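Local coordinates for putative methylase (Clostridium difficile, PDB 3LDU), which probably methylates guanine bases of ribosomal RNA, and binds GTP in its Rossmann-like methyltransferase domain, at residues Ala213-Gly217 and Ile218-Pro222; Thr235-Lys238 and Lys239-Trp242; Tyr346-Phe349 and Glu350-Gly354. All coordinates share one frame; numbering follows the deposited sequence.

Contact 1: residues Ala213-Gly217 and Ile218-Pro222; sequences AAMIG and INMAP
Met215 and Met220, both selenomethionines, pack against each other across a Schellman motif that ends helix 208-217. Asn219, with positive phi, is the C-prime residue. Met220 N reaches back to Met215 O at 2.8 Å, and Asn219 N bonds Ile216 O at 3.1 Å from well above the carbonyl plane. One step earlier, Ile218 N still makes a helical bond to Ala214 O. The tight part is buried. The Met215 chain bends at chi3 (64°), which turns its methyl CE toward the chain leaving the helix, at Ala221 and Pro222. Met215 CE lies 3.8 Å from Met220 CG. It also meets Pro222 CA and the carbonyl Ala221 O. The two side chains cross obliquely. Ile218 CG1 lies against a helix-end carbonyl, 3.4 Å from Ala214 O. Arg57 NH1, from the N-terminal part of the chain, makes a hydrogen bond to Met220 O. The other side is looser and wetter, with Ile216 and Asn219 partly exposed. The Asn219 CB points away from the helix, and Asn219 ND2 makes a weak hydrogen bond to Lys251 O. A water joins the last turn to the Asn219 side chain, donating to Ile216 O at 2.8 Å and to Asn219 OD1 at 3.2 Å.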
loop_
_atom_site.group_PDB
_atom_site.type_symbol
_atom_site.label_atom_id
_atom_site.label_comp_id
_atom_site.label_asym_id
_atom_site.label_seq_id
_atom_site.Cartn_x
_atom_site.Cartn_y
_atom_site.Cartn_z
ATOM N N ALA A 213 -8.962 -5.093 7.503
ATOM C CA ALA A 213 -9.773 -6.275 7.285
ATOM C C ALA A 213 -11.260 -5.931 7.209
ATOM O O ALA A 213 -11.975 -6.474 6.369
ATOM C CB ALA A 213 -9.507 -7.338 8.366
ATOM N N ALA A 214 -11.729 -5.053 8.097
ATOM C CA ALA A 214 -13.128 -4.639 8.071
ATOM C C ALA A 214 -13.447 -3.992 6.716
ATOM O O ALA A 214 -14.489 -4.273 6.127
ATOM C CB ALA A 214 -13.434 -3.657 9.211
HETATM N N MSE A 215 -12.565 -3.125 6.219
HETATM C CA MSE A 215 -12.855 -2.457 4.935
HETATM C C MSE A 215 -12.906 -3.440 3.765
HETATM O O MSE A 215 -13.763 -3.340 2.888
HETATM C CB MSE A 215 -11.877 -1.313 4.672
HETATM C CG MSE A 215 -11.993 -0.199 5.704
HETATM SE SE MSE A 215 -10.585 1.102 5.270
HETATM C CE MSE A 215 -11.251 1.636 3.545
ATOM N N ILE A 216 -12.012 -4.421 3.778
ATOM C CA ILE A 216 -12.084 -5.507 2.810
ATOM C C ILE A 216 -13.415 -6.248 2.937
ATOM O O ILE A 216 -14.088 -6.493 1.939
ATOM C CB ILE A 216 -10.884 -6.473 2.974
ATOM C CG1 ILE A 216 -9.596 -5.771 2.533
ATOM C CG2 ILE A 216 -11.089 -7.751 2.174
ATOM C CD1 ILE A 216 -8.333 -6.469 2.984
ATOM N N GLY A 217 -13.796 -6.582 4.170
ATOM C CA GLY A 217 -15.032 -7.295 4.439
ATOM C C GLY A 217 -16.325 -6.643 3.970
ATOM O O GLY A 217 -17.243 -7.342 3.545
ATOM N N ILE A 218 -16.421 -5.319 4.062
ATOM C CA ILE A 218 -17.617 -4.631 3.576
ATOM C C ILE A 218 -17.406 -4.025 2.187
ATOM O O ILE A 218 -18.247 -3.279 1.699
ATOM C CB ILE A 218 -18.110 -3.545 4.558
ATOM C CG1 ILE A 218 -17.042 -2.469 4.771
ATOM C CG2 ILE A 218 -18.510 -4.182 5.886
ATOM C CD1 ILE A 218 -17.561 -1.252 5.527
ATOM N N ASN A 219 -16.283 -4.365 1.557
ATOM C CA ASN A 219 -15.936 -3.851 0.222
ATOM C C ASN A 219 -15.926 -2.322 0.169
ATOM O O ASN A 219 -16.433 -1.710 -0.773
ATOM C CB ASN A 219 -16.892 -4.415 -0.843
ATOM C CG ASN A 219 -16.320 -4.332 -2.249
ATOM O OD1 ASN A 219 -15.116 -4.479 -2.453
ATOM N ND2 ASN A 219 -17.186 -4.105 -3.227
HETATM N N MSE A 220 -15.368 -1.705 1.200
HETATM C CA MSE A 220 -15.174 -0.261 1.210
HETATM C C MSE A 220 -13.844 0.074 0.544
HETATM O O MSE A 220 -12.795 -0.376 0.982
HETATM C CB MSE A 220 -15.180 0.276 2.638
HETATM C CG MSE A 220 -14.920 1.775 2.707
HETATM SE SE MSE A 220 -14.867 2.394 4.553
HETATM C CE MSE A 220 -16.740 2.088 4.980
ATOM N N ALA A 221 -13.891 0.873 -0.516
ATOM C CA ALA A 221 -12.685 1.204 -1.259
ATOM C C ALA A 221 -11.731 1.994 -0.376
ATOM O O ALA A 221 -12.168 2.877 0.368
ATOM C CB ALA A 221 -13.062 2.045 -2.511
ATOM N N PRO A 222 -10.416 1.704 -0.469
ATOM C CA PRO A 222 -9.444 2.404 0.379
ATOM C C PRO A 222 -9.450 3.908 0.162
ATOM O O PRO A 222 -9.242 4.657 1.120
ATOM C CB PRO A 222 -8.090 1.807 -0.047
ATOM C CG PRO A 222 -8.361 1.089 -1.339
ATOM C CD PRO A 222 -9.787 0.638 -1.264
HETATM O O HOH W 1 -13.333 -6.522 -0.803
#

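Contact 2: residues Thr235-Lys238 and Lys239-Trp242; sequences TLDK and KIWW. With FMT (formic acid), chain C.
Asp237 caps the start of helix 238-251 by accepting from Lys239 N. It is the N-cap residue of this helix. Its CB leads to a CG that stands anti to the backbone N (chi1 175°), and this brings the carboxylate alongside the first turn. Asp237 CG lies 3.7 Å from Lys239 N. Asp237 OD1 takes the capping bond from Lys239 N at 3.0 Å, with an N-H...O angle of 160°. The donor comes from above the carboxylate plane, 65° out of it. Asp237 OD1 also touches Lys239 CB at 3.3 Å. The other carboxylate oxygen, Asp237 OD2, lies 4.0 Å from Ile240 CG1, and the two side chains cross at about a right angle. The negative carboxylate at the N-terminal end of a helix would suit the helix dipole.

The backbone closes the turn as well. Ile240 N bonds Asp237 O, and Trp242 N bonds Lys238 O at 3.1 Å. The Asp237 and Lys239 side chains point the same way, but Asp237 OD2 and Lys239 NZ are 5.0 Å apart and do not touch. Lys239 NZ instead makes a long, weak ion pair with Asp243. Before the cap, Leu236 CD1 sits at the edge of the Trp241 ring, 4.3 Å from Trp241 NE1. At the far end, Thr235 OG1 donates to O2 of a formic acid molecule at 2.6 Å, probably from the crystallisation liquor.

Most of this contact is at the surface. Trp241 is the buried exception, its ring meeting that of Phe228. Ile240 and Trp241 both pack on Ala50, and Trp241 also on Met54, so the first turn of helix 238-251 rests against helix 48-55 of the N-terminal region.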
loop_
_atom_site.group_PDB
_atom_site.type_symbol
_atom_site.label_atom_id
_atom_site.label_comp_id
_atom_site.label_asym_id
_atom_site.label_seq_id
_atom_site.Cartn_x
_atom_site.Cartn_y
_atom_site.Cartn_z
ATOM N N THR A 235 -6.706 17.945 -17.627
ATOM C CA THR A 235 -6.487 17.011 -18.727
ATOM C C THR A 235 -7.319 15.735 -18.588
ATOM O O THR A 235 -7.356 14.915 -19.501
ATOM C CB THR A 235 -4.992 16.629 -18.863
ATOM O OG1 THR A 235 -4.547 15.969 -17.670
ATOM C CG2 THR A 235 -4.140 17.869 -19.094
ATOM N N LEU A 236 -7.973 15.566 -17.442
ATOM C CA LEU A 236 -8.861 14.428 -17.231
ATOM C C LEU A 236 -10.312 14.875 -17.287
ATOM O O LEU A 236 -10.628 16.029 -16.986
ATOM C CB LEU A 236 -8.583 13.761 -15.880
ATOM C CG LEU A 236 -7.184 13.192 -15.677
ATOM C CD1 LEU A 236 -7.036 12.528 -14.306
ATOM C CD2 LEU A 236 -6.850 12.219 -16.792
ATOM N N ASP A 237 -11.188 13.955 -17.681
ATOM C CA ASP A 237 -12.627 14.177 -17.639
ATOM C C ASP A 237 -13.094 14.009 -16.199
ATOM O O ASP A 237 -13.066 12.904 -15.666
ATOM C CB ASP A 237 -13.337 13.165 -18.541
ATOM C CG ASP A 237 -14.848 13.253 -18.445
ATOM O OD1 ASP A 237 -15.361 14.226 -17.853
ATOM O OD2 ASP A 237 -15.523 12.344 -18.968
ATOM N N LYS A 238 -13.523 15.105 -15.579
ATOM C CA LYS A 238 -13.869 15.116 -14.156
ATOM C C LYS A 238 -15.038 14.173 -13.838
ATOM O O LYS A 238 -15.241 13.754 -12.688
ATOM C CB LYS A 238 -14.189 16.549 -13.716
ATOM C CG LYS A 238 -13.922 16.844 -12.251
ATOM C CD LYS A 238 -13.371 18.257 -12.055
ATOM C CE LYS A 238 -11.960 18.393 -12.625
ATOM N NZ LYS A 238 -11.419 19.774 -12.457
ATOM N N LYS A 239 -15.792 13.827 -14.875
ATOM C CA LYS A 239 -16.958 12.969 -14.724
ATOM C C LYS A 239 -16.514 11.552 -14.353
ATOM O O LYS A 239 -17.205 10.845 -13.626
ATOM C CB LYS A 239 -17.763 12.961 -16.023
ATOM C CG LYS A 239 -18.981 12.060 -16.019
ATOM C CD LYS A 239 -19.792 12.258 -17.294
ATOM C CE LYS A 239 -20.591 11.013 -17.635
ATOM N NZ LYS A 239 -19.691 9.855 -17.902
ATOM N N ILE A 240 -15.361 11.152 -14.874
ATOM C CA ILE A 240 -14.825 9.819 -14.597
ATOM C C ILE A 240 -14.503 9.660 -13.118
ATOM O O ILE A 240 -14.974 8.711 -12.484
ATOM C CB ILE A 240 -13.612 9.501 -15.471
ATOM C CG1 ILE A 240 -14.081 9.190 -16.893
ATOM C CG2 ILE A 240 -12.858 8.305 -14.920
ATOM C CD1 ILE A 240 -12.963 8.868 -17.862
ATOM N N TRP A 241 -13.733 10.592 -12.558
ATOM C CA TRP A 241 -13.434 10.547 -11.121
ATOM C C TRP A 241 -14.730 10.573 -10.322
ATOM O O TRP A 241 -14.870 9.873 -9.317
ATOM C CB TRP A 241 -12.526 11.707 -10.690
ATOM C CG TRP A 241 -11.072 11.311 -10.443
ATOM C CD1 TRP A 241 -9.969 11.727 -11.149
ATOM C CD2 TRP A 241 -10.581 10.435 -9.417
ATOM N NE1 TRP A 241 -8.826 11.160 -10.617
ATOM C CE2 TRP A 241 -9.176 10.362 -9.560
ATOM C CE3 TRP A 241 -11.192 9.701 -8.396
ATOM C CZ2 TRP A 241 -8.380 9.592 -8.720
ATOM C CZ3 TRP A 241 -10.396 8.931 -7.560
ATOM C CH2 TRP A 241 -9.006 8.884 -7.729
ATOM N N TRP A 242 -15.693 11.375 -10.776
ATOM C CA TRP A 242 -16.951 11.480 -10.054
ATOM C C TRP A 242 -17.738 10.165 -10.048
ATOM O O TRP A 242 -18.190 9.709 -8.996
ATOM C CB TRP A 242 -17.811 12.623 -10.611
ATOM C CG TRP A 242 -18.621 13.250 -9.535
ATOM C CD1 TRP A 242 -18.184 14.132 -8.587
ATOM C CD2 TRP A 242 -20.006 13.020 -9.267
ATOM N NE1 TRP A 242 -19.218 14.475 -7.748
ATOM C CE2 TRP A 242 -20.348 13.808 -8.144
ATOM C CE3 TRP A 242 -20.992 12.233 -9.868
ATOM C CZ2 TRP A 242 -21.635 13.828 -7.614
ATOM C CZ3 TRP A 242 -22.274 12.257 -9.339
ATOM C CH2 TRP A 242 -22.583 13.051 -8.224
HETATM C C FMT C . -2.380 13.575 -18.206
HETATM O O1 FMT C . -2.991 13.037 -19.135
HETATM O O2 FMT C . -2.226 14.793 -18.072
#

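Contact 3: residues Tyr346-Phe349 and Glu350-Gly354; sequences YEDF and EYEFG
Phe349 ends a type I beta turn from Tyr346, and Phe349 O takes a nearly straight bond from Phe353 N (2.8 Å), while Asp348 O takes weak bonds from Tyr351 N and Glu352 N. Phe349 holds CG anti to the backbone N (chi1 170°), as does Phe353, which sends the two rings off the helix side by side. Their planes are nearly parallel (22°) but strongly offset, with centroids 4.9 Å apart, so there is little face-to-face stacking. Phe353 CB instead makes a CH-pi contact over one Phe349 face, 3.8 Å from the ring centroid. In the Rossmann-like methyltransferase domain, this short helix 349-353 follows strand 339-344. Phe349 packs on that strand, on Phe373 and edge-to-face on Tyr325; Phe353 makes a cation-pi contact with Arg333. Asp348 occupies the N-cap but makes no capping bond from its side chain. Asp348 OD1 accepts from a water that in turn accepts from Tyr351 N. A second water accepts from Glu350 N and donates to Glu347 O and Glu350 OE1; Glu350 OE2 bonds Ala357 N. The Asp348 carboxylate lies alongside Tyr351, nearly parallel to its ring (9°), with Asp348 OD2 3.3 Å from Tyr351 CB. Glu352 CG meets Tyr346 CE2 at 3.9 Å.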
loop_
_atom_site.group_PDB
_atom_site.type_symbol
_atom_site.label_atom_id
_atom_site.label_comp_id
_atom_site.label_asym_id
_atom_site.label_seq_id
_atom_site.Cartn_x
_atom_site.Cartn_y
_atom_site.Cartn_z
ATOM N N TYR A 346 11.917 -10.702 14.037
ATOM C CA TYR A 346 12.699 -11.632 14.847
ATOM C C TYR A 346 12.977 -12.908 14.041
ATOM O O TYR A 346 12.077 -13.706 13.788
ATOM C CB TYR A 346 11.982 -11.942 16.165
ATOM C CG TYR A 346 12.859 -12.688 17.153
ATOM C CD1 TYR A 346 13.743 -12.003 17.976
ATOM C CD2 TYR A 346 12.811 -14.069 17.246
ATOM C CE1 TYR A 346 14.556 -12.674 18.869
ATOM C CE2 TYR A 346 13.618 -14.752 18.139
ATOM C CZ TYR A 346 14.491 -14.046 18.945
ATOM O OH TYR A 346 15.304 -14.704 19.843
ATOM N N GLU A 347 14.228 -13.083 13.629
ATOM C CA GLU A 347 14.596 -14.171 12.717
ATOM C C GLU A 347 14.216 -15.564 13.224
ATOM O O GLU A 347 13.644 -16.370 12.489
ATOM C CB GLU A 347 16.094 -14.124 12.400
ATOM C CG GLU A 347 16.486 -13.051 11.394
ATOM C CD GLU A 347 16.183 -13.451 9.960
ATOM O OE1 GLU A 347 16.785 -14.435 9.479
ATOM O OE2 GLU A 347 15.353 -12.777 9.311
ATOM N N ASP A 348 14.530 -15.832 14.486
ATOM C CA ASP A 348 14.328 -17.156 15.062
ATOM C C ASP A 348 12.959 -17.302 15.731
ATOM O O ASP A 348 12.827 -17.977 16.761
ATOM C CB ASP A 348 15.427 -17.443 16.079
ATOM C CG ASP A 348 15.678 -18.923 16.264
ATOM O OD1 ASP A 348 15.510 -19.679 15.281
ATOM O OD2 ASP A 348 16.047 -19.327 17.386
ATOM N N PHE A 349 11.949 -16.674 15.135
ATOM C CA PHE A 349 10.599 -16.680 15.683
ATOM C C PHE A 349 10.040 -18.088 15.873
ATOM O O PHE A 349 9.539 -18.416 16.940
ATOM C CB PHE A 349 9.640 -15.855 14.804
ATOM C CG PHE A 349 8.202 -16.029 15.182
ATOM C CD1 PHE A 349 7.665 -15.343 16.266
ATOM C CD2 PHE A 349 7.399 -16.916 14.491
ATOM C CE1 PHE A 349 6.340 -15.519 16.630
ATOM C CE2 PHE A 349 6.078 -17.103 14.857
ATOM C CZ PHE A 349 5.547 -16.402 15.925
ATOM N N GLU A 350 10.147 -18.923 14.843
ATOM C CA GLU A 350 9.559 -20.258 14.891
ATOM C C GLU A 350 10.090 -21.059 16.066
ATOM O O GLU A 350 9.345 -21.794 16.711
ATOM C CB GLU A 350 9.801 -21.001 13.577
ATOM C CG GLU A 350 8.997 -20.425 12.420
ATOM C CD GLU A 350 9.511 -20.890 11.078
ATOM O OE1 GLU A 350 10.620 -20.461 10.703
ATOM O OE2 GLU A 350 8.808 -21.676 10.404
ATOM N N TYR A 351 11.375 -20.895 16.356
ATOM C CA TYR A 351 11.976 -21.608 17.480
ATOM C C TYR A 351 11.360 -21.212 18.827
ATOM O O TYR A 351 11.033 -22.075 19.652
ATOM C CB TYR A 351 13.495 -21.426 17.492
ATOM C CG TYR A 351 14.150 -22.146 18.646
ATOM C CD1 TYR A 351 14.329 -23.523 18.615
ATOM C CD2 TYR A 351 14.571 -21.452 19.773
ATOM C CE1 TYR A 351 14.923 -24.187 19.678
ATOM C CE2 TYR A 351 15.161 -22.105 20.836
ATOM C CZ TYR A 351 15.335 -23.473 20.784
ATOM O OH TYR A 351 15.923 -24.132 21.843
ATOM N N GLU A 352 11.182 -19.916 19.063
ATOM C CA GLU A 352 10.641 -19.470 20.346
ATOM C C GLU A 352 9.127 -19.695 20.432
ATOM O O GLU A 352 8.588 -20.038 21.498
ATOM C CB GLU A 352 10.985 -18.001 20.591
ATOM C CG GLU A 352 12.468 -17.691 20.492
ATOM C CD GLU A 352 13.284 -18.335 21.602
ATOM O OE1 GLU A 352 12.684 -18.834 22.583
ATOM O OE2 GLU A 352 14.531 -18.337 21.496
ATOM N N PHE A 353 8.450 -19.510 19.301
ATOM C CA PHE A 353 7.014 -19.753 19.186
ATOM C C PHE A 353 6.657 -21.234 19.382
ATOM O O PHE A 353 5.562 -21.557 19.838
ATOM C CB PHE A 353 6.517 -19.260 17.827
ATOM C CG PHE A 353 5.033 -19.317 17.661
ATOM C CD1 PHE A 353 4.211 -18.425 18.340
ATOM C CD2 PHE A 353 4.453 -20.236 16.799
ATOM C CE1 PHE A 353 2.839 -18.456 18.181
ATOM C CE2 PHE A 353 3.079 -20.275 16.633
ATOM C CZ PHE A 353 2.267 -19.377 17.328
ATOM N N GLY A 354 7.581 -22.128 19.033
ATOM C CA GLY A 354 7.393 -23.552 19.273
ATOM C C GLY A 354 6.685 -24.300 18.159
ATOM O O GLY A 354 6.134 -25.379 18.382
HETATM O O HOH W 2 11.949 -18.847 12.580
HETATM O O HOH W 3 13.349 -20.426 14.247
#

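Overall arrangement
All three contacts are local and lie in series in the methyltransferase part of the chain; none nests in or crosses another. Contact 1 comes first and closes the C-terminal end of helix 208-217. The chain then runs through a long loop to contact 2, which opens the next helix, 238-251. Their nearest atoms are about 9 Å apart, and both touch helix 48-55, contact 1 through Ala221 and Asn219, contact 2 through Ile240 and Trp241. This ties the methyltransferase part to the N-terminal region. Contact 3 follows strand 339-344 and forms the short helix 349-353 before the final two strands. It lies across the chain's centre from contact 2, their centres about 50 Å apart.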